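Local atomic coordinates of HTH-type transcriptional regulator AscG (Escherichia coli, PDB entry 3BRQ), a protein that represses transcription of the cryptic asc operon of Escherichia coli as a sequence-specific DNA-binding regulator. Residues Q20-V25 against E261-L266. Sequence-based numbering, arbitrary orientation.
Sequences QTLGLV and EIIGRL
L22 and L266 meet where a helix packs across one face of a parallel sheet, a worked example of a layer contact across which only aliphatic branches of the two segments meet. The two methyls of L22 divide the work: CD2 lies 3.6 Å from L266 CD1 and also touches L266 CB, while CD1 reaches I263 CG2 at 3.8 Å. L22 thus bridges residues three apart on the helix, crossing both side chains at a slant. On I263 the branches are likewise shared out. CG2, anti to the backbone N, turns to L22, whereas the CG1 arm, beside that N (chi1 -64°), ends in CD1, which approaches L24 CD1 more loosely at 4.2 Å. No hydrogen bond joins the two segments, and all four touching residues are buried.

One charged pair lies along the helix itself. R265 NH2 and E261 OE2, one turn apart, form a salt bridge at 2.6 Å; the carboxylate offers its anti lone pair and sits 22° out of the guanidinium plane.

The axis of helical segment 261-266 passes 10.6 Å from that of strand 21-25. I262 and L266 both touch M82 and M105, so helix 255-270 covers strands 21-27, 80-84 and 104-107, an alpha/beta layer characteristic of the N-terminal subdomain of LacI-type regulators, to which the chain returns after building most of the other subdomain, going back there for strand 284-286.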
ATOM      1  N   GLN B  20       3.656 -27.147   9.642  1.00 38.48           N
ATOM      2  CA  GLN B  20       4.409 -26.112  10.326  1.00 36.35           C
ATOM      3  C   GLN B  20       3.867 -24.754   9.932  1.00 34.11           C
ATOM      4  O   GLN B  20       3.482 -24.541   8.774  1.00 32.63           O
ATOM      5  CB  GLN B  20       5.872 -26.170   9.937  1.00 36.98           C
ATOM      6  CG  GLN B  20       6.661 -27.206  10.673  1.00 38.76           C
ATOM      7  CD  GLN B  20       8.108 -27.177  10.257  1.00 41.76           C
ATOM      8  OE1 GLN B  20       8.445 -26.668   9.178  1.00 41.41           O
ATOM      9  NE2 GLN B  20       8.980 -27.704  11.111  1.00 41.77           N
ATOM     10  N   THR B  21       3.829 -23.844  10.897  1.00 30.98           N
ATOM     11  CA  THR B  21       3.228 -22.545  10.654  1.00 29.06           C
ATOM     12  C   THR B  21       4.282 -21.473  10.904  1.00 28.22           C
ATOM     13  O   THR B  21       5.000 -21.561  11.902  1.00 26.32           O
ATOM     14  CB  THR B  21       2.008 -22.388  11.573  1.00 29.39           C
ATOM     15  OG1 THR B  21       1.002 -23.331  11.173  1.00 31.52           O
ATOM     16  CG2 THR B  21       1.432 -20.988  11.511  1.00 29.27           C
ATOM     17  N   LEU B  22       4.385 -20.494   9.998  1.00 26.35           N
ATOM     18  CA  LEU B  22       5.246 -19.326  10.189  1.00 26.60           C
ATOM     19  C   LEU B  22       4.414 -18.129  10.641  1.00 24.69           C
ATOM     20  O   LEU B  22       3.450 -17.709   9.981  1.00 23.94           O
ATOM     21  CB  LEU B  22       5.952 -18.929   8.882  1.00 26.86           C
ATOM     22  CG  LEU B  22       7.406 -19.269   8.628  1.00 33.14           C
ATOM     23  CD1 LEU B  22       7.715 -19.204   7.145  1.00 35.11           C
ATOM     24  CD2 LEU B  22       8.309 -18.254   9.411  1.00 33.05           C
ATOM     25  N   GLY B  23       4.797 -17.567  11.770  1.00 22.89           N
ATOM     26  CA  GLY B  23       4.083 -16.434  12.344  1.00 20.85           C
ATOM     27  C   GLY B  23       4.736 -15.114  12.011  1.00 21.38           C
ATOM     28  O   GLY B  23       5.980 -14.945  12.159  1.00 22.93           O
ATOM     29  N   LEU B  24       3.921 -14.141  11.608  1.00 20.86           N
ATOM     30  CA  LEU B  24       4.415 -12.789  11.332  1.00 20.55           C
ATOM     31  C   LEU B  24       3.753 -11.801  12.285  1.00 20.69           C
ATOM     32  O   LEU B  24       2.533 -11.859  12.477  1.00 18.48           O
ATOM     33  CB  LEU B  24       4.071 -12.372   9.899  1.00 21.18           C
ATOM     34  CG  LEU B  24       4.964 -12.857   8.757  1.00 25.21           C
ATOM     35  CD1 LEU B  24       5.707 -14.161   9.039  1.00 23.17           C
ATOM     36  CD2 LEU B  24       4.151 -12.942   7.445  1.00 30.36           C
ATOM     37  N   VAL B  25       4.547 -10.892  12.878  1.00 18.59           N
ATOM     38  CA  VAL B  25       3.976  -9.841  13.765  1.00 18.40           C
ATOM     39  C   VAL B  25       4.389  -8.502  13.114  1.00 19.50           C
ATOM     40  O   VAL B  25       5.576  -8.277  12.898  1.00 20.88           O
ATOM     41  CB  VAL B  25       4.561  -9.870  15.228  1.00 17.58           C
ATOM     42  CG1 VAL B  25       4.020  -8.661  16.037  1.00 19.40           C
ATOM     43  CG2 VAL B  25       4.116 -11.093  15.936  1.00 16.92           C
ATOM     44  N   GLU B 261      15.339 -13.635   2.379  1.00 25.47           N
ATOM     45  CA  GLU B 261      16.349 -13.959   3.395  1.00 25.04           C
ATOM     46  C   GLU B 261      15.772 -14.354   4.747  1.00 24.46           C
ATOM     47  O   GLU B 261      16.021 -15.440   5.229  1.00 24.61           O
ATOM     48  CB  GLU B 261      17.305 -12.801   3.624  1.00 23.58           C
ATOM     49  CG  GLU B 261      18.451 -13.190   4.508  1.00 27.80           C
ATOM     50  CD  GLU B 261      19.500 -14.008   3.755  1.00 33.03           C
ATOM     51  OE1 GLU B 261      19.268 -14.442   2.587  1.00 33.70           O
ATOM     52  OE2 GLU B 261      20.576 -14.187   4.333  1.00 32.14           O
ATOM     53  N   ILE B 262      15.055 -13.443   5.407  1.00 24.56           N
ATOM     54  CA  ILE B 262      14.471 -13.766   6.719  1.00 23.33           C
ATOM     55  C   ILE B 262      13.484 -14.939   6.681  1.00 23.18           C
ATOM     56  O   ILE B 262      13.504 -15.799   7.543  1.00 22.27           O
ATOM     57  CB  ILE B 262      13.814 -12.489   7.367  1.00 23.69           C
ATOM     58  CG1 ILE B 262      13.719 -12.666   8.906  1.00 21.43           C
ATOM     59  CG2 ILE B 262      12.478 -12.159   6.681  1.00 24.50           C
ATOM     60  CD1 ILE B 262      13.352 -11.359   9.598  1.00 22.38           C
ATOM     61  N   ILE B 263      12.605 -15.015   5.683  1.00 23.11           N
ATOM     62  CA  ILE B 263      11.683 -16.150   5.686  1.00 23.16           C
ATOM     63  C   ILE B 263      12.433 -17.427   5.342  1.00 23.82           C
ATOM     64  O   ILE B 263      12.199 -18.479   5.938  1.00 23.36           O
ATOM     65  CB  ILE B 263      10.497 -15.943   4.716  1.00 24.72           C
ATOM     66  CG1 ILE B 263       9.598 -14.754   5.134  1.00 24.73           C
ATOM     67  CG2 ILE B 263       9.697 -17.237   4.551  1.00 24.73           C
ATOM     68  CD1 ILE B 263       9.081 -14.723   6.568  1.00 28.31           C
ATOM     69  N   GLY B 264      13.352 -17.340   4.376  1.00 23.99           N
ATOM     70  CA  GLY B 264      14.139 -18.517   3.973  1.00 23.71           C
ATOM     71  C   GLY B 264      14.953 -19.061   5.150  1.00 24.04           C
ATOM     72  O   GLY B 264      14.961 -20.282   5.400  1.00 23.25           O
ATOM     73  N   ARG B 265      15.610 -18.159   5.880  1.00 22.59           N
ATOM     74  CA  ARG B 265      16.309 -18.557   7.097  1.00 23.74           C
ATOM     75  C   ARG B 265      15.426 -19.169   8.171  1.00 23.87           C
ATOM     76  O   ARG B 265      15.827 -20.143   8.801  1.00 25.44           O
ATOM     77  CB  ARG B 265      17.125 -17.402   7.669  1.00 23.65           C
ATOM     78  CG  ARG B 265      18.322 -17.051   6.781  1.00 30.08           C
ATOM     79  CD  ARG B 265      19.364 -16.314   7.594  1.00 40.04           C
ATOM     80  NE  ARG B 265      20.281 -15.482   6.796  1.00 47.87           N
ATOM     81  CZ  ARG B 265      21.091 -14.544   7.319  1.00 53.43           C
ATOM     82  NH1 ARG B 265      21.089 -14.307   8.640  1.00 55.51           N
ATOM     83  NH2 ARG B 265      21.896 -13.821   6.530  1.00 53.56           N
ATOM     84  N   LEU B 266      14.229 -18.615   8.408  1.00 23.66           N
ATOM     85  CA  LEU B 266      13.330 -19.193   9.431  1.00 23.34           C
ATOM     86  C   LEU B 266      12.938 -20.600   9.061  1.00 23.65           C
ATOM     87  O   LEU B 266      12.951 -21.477   9.916  1.00 23.85           O
ATOM     88  CB  LEU B 266      12.076 -18.321   9.663  1.00 23.42           C
ATOM     89  CG  LEU B 266      12.264 -17.025  10.456  1.00 24.91           C
ATOM     90  CD1 LEU B 266      10.987 -16.099  10.360  1.00 25.66           C
ATOM     91  CD2 LEU B 266      12.640 -17.314  11.916  1.00 18.58           C
TER